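PDB 6W0P: kojibiose phosphorylase from Gut metagenome, which belongs to glycoside hydrolase family 65, whose members join a beta-rich N-terminal domain, a helical catalytic domain and a small C-terminal domain in one chain. Local coordinates for residues Y425-Y430 and H437-N442; Y355-Y360 and D370-R375. All coordinates share one frame; numbering follows the deposited sequence.

Contact 1: Y425-Y430 and H437-N442; sequences YAIYHY and HKFMQN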
loop_
_atom_site.group_PDB
_atom_site.type_symbol
_atom_site.label_atom_id
_atom_site.label_comp_id
_atom_site.label_asym_id
_atom_site.label_seq_id
_atom_site.Cartn_x
_atom_site.Cartn_y
_atom_site.Cartn_z
ATOM N N TYR A 425 -11.272 24.484 -12.958
ATOM C CA TYR A 425 -12.731 24.597 -13.216
ATOM C C TYR A 425 -13.393 25.610 -12.270
ATOM O O TYR A 425 -14.291 26.296 -12.728
ATOM C CB TYR A 425 -13.426 23.242 -13.106
ATOM C CG TYR A 425 -14.854 23.283 -13.561
ATOM C CD1 TYR A 425 -15.177 23.166 -14.894
ATOM C CD2 TYR A 425 -15.890 23.454 -12.652
ATOM C CE1 TYR A 425 -16.493 23.200 -15.320
ATOM C CE2 TYR A 425 -17.208 23.505 -13.063
ATOM C CZ TYR A 425 -17.514 23.376 -14.404
ATOM O OH TYR A 425 -18.816 23.398 -14.825
ATOM N N ALA A 426 -13.036 25.638 -10.984
ATOM C CA ALA A 426 -13.546 26.639 -10.022
ATOM C C ALA A 426 -13.214 28.050 -10.523
ATOM O O ALA A 426 -14.130 28.884 -10.535
ATOM C CB ALA A 426 -12.994 26.398 -8.632
ATOM N N ILE A 427 -11.967 28.310 -10.947
ATOM C CA ILE A 427 -11.565 29.652 -11.459
ATOM C C ILE A 427 -12.485 30.007 -12.627
ATOM O O ILE A 427 -13.105 31.102 -12.582
ATOM C CB ILE A 427 -10.079 29.686 -11.838
ATOM C CG1 ILE A 427 -9.176 29.651 -10.604
ATOM C CG2 ILE A 427 -9.762 30.883 -12.721
ATOM C CD1 ILE A 427 -7.759 29.194 -10.910
ATOM N N TYR A 428 -12.588 29.105 -13.608
ATOM C CA TYR A 428 -13.457 29.207 -14.806
ATOM C C TYR A 428 -14.928 29.427 -14.416
ATOM O O TYR A 428 -15.578 30.337 -14.950
ATOM C CB TYR A 428 -13.289 27.950 -15.653
ATOM C CG TYR A 428 -14.336 27.749 -16.714
ATOM C CD1 TYR A 428 -14.307 28.453 -17.910
ATOM C CD2 TYR A 428 -15.353 26.823 -16.535
ATOM C CE1 TYR A 428 -15.276 28.263 -18.886
ATOM C CE2 TYR A 428 -16.317 26.610 -17.507
ATOM C CZ TYR A 428 -16.282 27.335 -18.683
ATOM O OH TYR A 428 -17.251 27.083 -19.618
ATOM N N HIS A 429 -15.463 28.624 -13.501
ATOM C CA HIS A 429 -16.878 28.712 -13.062
ATOM C C HIS A 429 -17.108 30.073 -12.391
ATOM O O HIS A 429 -18.118 30.738 -12.683
ATOM C CB HIS A 429 -17.236 27.504 -12.180
ATOM C CG HIS A 429 -18.690 27.184 -12.150
ATOM N ND1 HIS A 429 -19.197 26.158 -11.377
ATOM C CD2 HIS A 429 -19.741 27.787 -12.733
ATOM C CE1 HIS A 429 -20.511 26.125 -11.526
ATOM N NE2 HIS A 429 -20.876 27.120 -12.348
ATOM N N TYR A 430 -16.159 30.495 -11.564
ATOM C CA TYR A 430 -16.206 31.771 -10.819
ATOM C C TYR A 430 -16.271 32.950 -11.805
ATOM O O TYR A 430 -17.103 33.879 -11.627
ATOM C CB TYR A 430 -14.972 31.902 -9.929
ATOM C CG TYR A 430 -14.935 33.212 -9.197
ATOM C CD1 TYR A 430 -15.892 33.485 -8.240
ATOM C CD2 TYR A 430 -13.988 34.187 -9.480
ATOM C CE1 TYR A 430 -15.907 34.690 -7.558
ATOM C CE2 TYR A 430 -13.983 35.393 -8.799
ATOM C CZ TYR A 430 -14.959 35.649 -7.846
ATOM O OH TYR A 430 -15.013 36.819 -7.158
ATOM N N HIS A 437 -12.421 40.640 -13.013
ATOM C CA HIS A 437 -11.144 40.981 -13.701
ATOM C C HIS A 437 -9.984 41.042 -12.699
ATOM O O HIS A 437 -8.916 40.489 -13.018
ATOM C CB HIS A 437 -11.280 42.292 -14.476
ATOM C CG HIS A 437 -10.284 42.434 -15.572
ATOM N ND1 HIS A 437 -9.045 43.005 -15.370
ATOM C CD2 HIS A 437 -10.341 42.083 -16.870
ATOM C CE1 HIS A 437 -8.380 43.009 -16.502
ATOM N NE2 HIS A 437 -9.150 42.449 -17.433
ATOM N N LYS A 438 -10.188 41.695 -11.552
ATOM C CA LYS A 438 -9.157 41.911 -10.501
ATOM C C LYS A 438 -8.710 40.581 -9.880
ATOM O O LYS A 438 -7.506 40.411 -9.661
ATOM C CB LYS A 438 -9.682 42.859 -9.424
ATOM C CG LYS A 438 -9.916 44.279 -9.915
ATOM C CD LYS A 438 -9.511 45.359 -8.923
ATOM C CE LYS A 438 -9.633 46.762 -9.497
ATOM N NZ LYS A 438 -8.335 47.485 -9.483
ATOM N N PHE A 439 -9.645 39.680 -9.569
ATOM C CA PHE A 439 -9.318 38.318 -9.094
ATOM C C PHE A 439 -8.398 37.641 -10.123
ATOM O O PHE A 439 -7.370 37.082 -9.703
ATOM C CB PHE A 439 -10.559 37.454 -8.867
ATOM C CG PHE A 439 -10.168 36.013 -8.698
ATOM C CD1 PHE A 439 -9.549 35.591 -7.533
ATOM C CD2 PHE A 439 -10.283 35.123 -9.752
ATOM C CE1 PHE A 439 -9.110 34.284 -7.403
ATOM C CE2 PHE A 439 -9.852 33.813 -9.612
ATOM C CZ PHE A 439 -9.259 33.397 -8.442
ATOM N N MET A 440 -8.746 37.672 -11.415
ATOM C CA MET A 440 -7.970 36.947 -12.453
ATOM C C MET A 440 -6.560 37.565 -12.535
ATOM O O MET A 440 -5.576 36.811 -12.395
ATOM C CB MET A 440 -8.679 36.973 -13.812
ATOM C CG MET A 440 -7.949 36.234 -14.927
ATOM S SD MET A 440 -7.714 34.448 -14.636
ATOM C CE MET A 440 -9.370 33.831 -14.933
ATOM N N GLN A 441 -6.451 38.889 -12.667
ATOM C CA GLN A 441 -5.143 39.597 -12.764
ATOM C C GLN A 441 -4.292 39.290 -11.525
ATOM O O GLN A 441 -3.157 38.854 -11.686
ATOM C CB GLN A 441 -5.356 41.108 -12.908
ATOM C CG GLN A 441 -4.070 41.908 -13.126
ATOM C CD GLN A 441 -3.294 41.476 -14.351
ATOM O OE1 GLN A 441 -3.712 41.678 -15.495
ATOM N NE2 GLN A 441 -2.143 40.867 -14.115
ATOM N N ASN A 442 -4.821 39.506 -10.325
ATOM C CA ASN A 442 -4.013 39.477 -9.075
ATOM C C ASN A 442 -3.702 38.026 -8.652
ATOM O O ASN A 442 -2.673 37.844 -7.984
ATOM C CB ASN A 442 -4.691 40.278 -7.959
ATOM C CG ASN A 442 -4.850 41.746 -8.286
ATOM O OD1 ASN A 442 -4.282 42.223 -9.260
ATOM N ND2 ASN A 442 -5.587 42.473 -7.464
#

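Contact 2: Y355-Y360 and D370-R375; sequences YCLPFY and DLIMFR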
loop_
_atom_site.group_PDB
_atom_site.type_symbol
_atom_site.label_atom_id
_atom_site.label_comp_id
_atom_site.label_asym_id
_atom_site.label_seq_id
_atom_site.Cartn_x
_atom_site.Cartn_y
_atom_site.Cartn_z
ATOM N N TYR A 355 -18.468 20.484 -6.850
ATOM C CA TYR A 355 -19.795 20.080 -6.283
ATOM C C TYR A 355 -20.305 21.129 -5.270
ATOM O O TYR A 355 -21.490 21.514 -5.330
ATOM C CB TYR A 355 -19.710 18.777 -5.475
ATOM C CG TYR A 355 -19.885 17.449 -6.180
ATOM C CD1 TYR A 355 -18.876 16.903 -6.961
ATOM C CD2 TYR A 355 -21.021 16.667 -5.964
ATOM C CE1 TYR A 355 -19.017 15.661 -7.563
ATOM C CE2 TYR A 355 -21.171 15.417 -6.546
ATOM C CZ TYR A 355 -20.162 14.912 -7.349
ATOM O OH TYR A 355 -20.294 13.691 -7.955
ATOM N N CYS A 356 -19.455 21.518 -4.317
ATOM C CA CYS A 356 -19.836 22.474 -3.245
ATOM C C CYS A 356 -19.878 23.911 -3.770
ATOM O O CYS A 356 -20.774 24.635 -3.370
ATOM C CB CYS A 356 -18.915 22.379 -2.036
ATOM S SG CYS A 356 -18.938 20.721 -1.308
ATOM N N LEU A 357 -18.978 24.310 -4.666
ATOM C CA LEU A 357 -18.815 25.741 -5.042
ATOM C C LEU A 357 -20.137 26.327 -5.535
ATOM O O LEU A 357 -20.479 27.442 -5.158
ATOM C CB LEU A 357 -17.721 25.873 -6.101
ATOM C CG LEU A 357 -17.384 27.295 -6.525
ATOM C CD1 LEU A 357 -16.947 28.111 -5.332
ATOM C CD2 LEU A 357 -16.311 27.288 -7.589
ATOM N N PRO A 358 -20.895 25.666 -6.439
ATOM C CA PRO A 358 -22.026 26.323 -7.098
ATOM C C PRO A 358 -23.064 26.956 -6.160
ATOM O O PRO A 358 -23.564 28.014 -6.447
ATOM C CB PRO A 358 -22.657 25.165 -7.870
ATOM C CG PRO A 358 -21.485 24.284 -8.207
ATOM C CD PRO A 358 -20.681 24.295 -6.934
ATOM N N PHE A 359 -23.367 26.318 -5.034
ATOM C CA PHE A 359 -24.287 26.930 -4.041
ATOM C C PHE A 359 -23.759 28.335 -3.693
ATOM O O PHE A 359 -24.555 29.296 -3.627
ATOM C CB PHE A 359 -24.448 26.053 -2.799
ATOM C CG PHE A 359 -25.195 26.753 -1.698
ATOM C CD1 PHE A 359 -26.580 26.800 -1.702
ATOM C CD2 PHE A 359 -24.518 27.404 -0.682
ATOM C CE1 PHE A 359 -27.268 27.487 -0.712
ATOM C CE2 PHE A 359 -25.205 28.071 0.324
ATOM C CZ PHE A 359 -26.577 28.110 0.304
ATOM N N TYR A 360 -22.452 28.466 -3.454
ATOM C CA TYR A 360 -21.835 29.750 -3.005
ATOM C C TYR A 360 -21.808 30.761 -4.162
ATOM O O TYR A 360 -22.000 31.944 -3.898
ATOM C CB TYR A 360 -20.475 29.518 -2.334
ATOM C CG TYR A 360 -20.588 28.626 -1.122
ATOM C CD1 TYR A 360 -21.064 29.108 0.090
ATOM C CD2 TYR A 360 -20.224 27.287 -1.188
ATOM C CE1 TYR A 360 -21.197 28.279 1.194
ATOM C CE2 TYR A 360 -20.358 26.444 -0.096
ATOM C CZ TYR A 360 -20.846 26.941 1.103
ATOM O OH TYR A 360 -20.974 26.096 2.179
ATOM N N ASP A 370 -13.503 33.143 -1.726
ATOM C CA ASP A 370 -12.672 32.692 -0.577
ATOM C C ASP A 370 -12.332 31.209 -0.726
ATOM O O ASP A 370 -11.161 30.849 -0.453
ATOM C CB ASP A 370 -13.305 33.044 0.767
ATOM C CG ASP A 370 -12.957 34.454 1.231
ATOM O OD1 ASP A 370 -12.247 35.131 0.481
ATOM O OD2 ASP A 370 -13.406 34.877 2.332
ATOM N N LEU A 371 -13.283 30.386 -1.177
ATOM C CA LEU A 371 -13.019 28.957 -1.483
ATOM C C LEU A 371 -11.844 28.839 -2.462
ATOM O O LEU A 371 -10.965 27.997 -2.203
ATOM C CB LEU A 371 -14.279 28.287 -2.031
ATOM C CG LEU A 371 -15.287 27.912 -0.963
ATOM C CD1 LEU A 371 -16.559 27.358 -1.579
ATOM C CD2 LEU A 371 -14.690 26.906 -0.003
ATOM N N ILE A 372 -11.786 29.663 -3.518
ATOM C CA ILE A 372 -10.645 29.640 -4.485
ATOM C C ILE A 372 -9.384 30.242 -3.837
ATOM O O ILE A 372 -8.295 29.712 -4.096
ATOM C CB ILE A 372 -11.044 30.314 -5.793
ATOM C CG1 ILE A 372 -12.198 29.561 -6.449
ATOM C CG2 ILE A 372 -9.864 30.436 -6.731
ATOM C CD1 ILE A 372 -13.160 30.461 -7.207
ATOM N N MET A 373 -9.510 31.256 -2.976
ATOM C CA MET A 373 -8.338 31.932 -2.342
ATOM C C MET A 373 -7.663 30.941 -1.396
ATOM O O MET A 373 -6.403 30.962 -1.259
ATOM C CB MET A 373 -8.741 33.184 -1.553
ATOM C CG MET A 373 -9.108 34.383 -2.417
ATOM S SD MET A 373 -7.948 34.775 -3.716
ATOM C CE MET A 373 -6.462 35.058 -2.762
ATOM N N PHE A 374 -8.452 30.058 -0.789
ATOM C CA PHE A 374 -7.859 28.980 0.029
ATOM C C PHE A 374 -6.797 28.283 -0.821
ATOM O O PHE A 374 -5.727 27.973 -0.267
ATOM C CB PHE A 374 -8.887 27.977 0.552
ATOM C CG PHE A 374 -8.238 26.673 0.928
ATOM C CD1 PHE A 374 -7.416 26.580 2.039
ATOM C CD2 PHE A 374 -8.387 25.557 0.127
ATOM C CE1 PHE A 374 -6.805 25.384 2.377
ATOM C CE2 PHE A 374 -7.764 24.365 0.454
ATOM C CZ PHE A 374 -6.974 24.280 1.581
ATOM N N ARG A 375 -7.103 28.012 -2.095
ATOM C CA ARG A 375 -6.198 27.288 -3.030
ATOM C C ARG A 375 -5.047 28.204 -3.459
ATOM O O ARG A 375 -3.931 27.715 -3.595
ATOM C CB ARG A 375 -6.967 26.760 -4.245
ATOM C CG ARG A 375 -8.049 25.753 -3.885
ATOM C CD ARG A 375 -7.533 24.492 -3.196
ATOM N NE ARG A 375 -8.541 23.428 -3.215
ATOM C CZ ARG A 375 -8.366 22.179 -2.805
ATOM N NH1 ARG A 375 -7.207 21.782 -2.317
ATOM N NH2 ARG A 375 -9.366 21.317 -2.883
#

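Contact 1: Y425-Y430 and H437-N442
The ring of Y430 turns its edge toward the face of F439 in a T-shaped pair, the ring centroids 5.2 Å apart and the planes at 80°. F439 CD2 lies 3.8 Å from both Y430 CD2 and Y430 CE2. At the edge of the F439 ring, near its plane, lies the methyl CG2 of I427, 4.3 Å from F439 CE2. That same methyl has a second partner: M440 CE closes on I427 CG2 to 3.7 Å. M440 CG is anti to the backbone N, and bends at chi2 and chi3 then bring CE to that methyl; the two side chains cross at about a right angle. Y430 OH is hydrogen-bonded to D436 OD2 in the short link between the helices and to Q365 NE2 at the start of helix 365-376, while D436 OD1 accepts the backbone N-H of F439, so one carboxylate holds the hydroxyl of Y430 and the backbone of F439. Helices 418-434 and 437-458 run antiparallel, with segment axes 11.3 Å apart at 151°. Helices 351-361 and 365-376 pack against A426 and Y430, while Y499 and I503 of helix 487-504 pack on M440.

Contact 2: Y355-Y360 and D370-R375
L371 overlaps both L357 and Y360 with one methyl. Its CD1 lies 3.7 Å from Y360 CD2 and, at nearly the same range, 3.8 Å from L357 CD1, so this branch is shared between an aliphatic and an aromatic partner on the same helix. The two leucines slide past each other in opposite directions, whereas L371 crosses Y360 at about a right angle and reaches the ring obliquely. L357 has its CG anti to the backbone nitrogen (chi1 -177°), which swings the branched end closer to helix 365-376 than its CB direction alone would suggest. Its other methyl makes a looser contact, L357 CD2 to I372 CD1 at 4.5 Å.

The Y360 ring is also backed from its own helix: F359 CD2 sits over the centre of one face, 3.8 Å above the plane. The hydroxyl, Y360 OH, is hydrogen-bonded to the carbonyl oxygen of M321, so a buried polar atom is satisfied and the ring is held at its far end too. Helix 351-361 is kinked at P358 and F359, whose nitrogens make no bond to the turn before; P358 has no N-H to give.

All four touching side chains are buried and apolar apart from that phenol. A charged link joins the same pair of helices nearby, where R375 NH2 forms a salt bridge with E353. The segment axes approach to 11.4 Å at 137°, well away from strictly antiparallel. Packing of consecutive helices that fold back on each other across a short turn is what the (alpha/alpha)6 barrel of family 65 catalytic domains is built from, and the contact is consistent with that fold.

Overall arrangement
Contact 2 closes before contact 1 opens, so the two follow in series along the chain, each joining a pair of successive helices: 351-361 with 365-376, then 418-434 with 437-458. Their centres are about 11 Å apart and they merge into one hydrophobic core. I372 does most of the joining, its CG2 lying 3.5 Å from F439 CZ and its CD1 3.6 Å from Y430 CB. A426 CB adds a second bridge, 3.6 Å from L357 CD2. Contact 2 lies nearer the centre of the chain, about 10 Å from it against about 21 Å for contact 1, though both are buried. Both helix pairs lie in the central catalytic domain and pack against each other there.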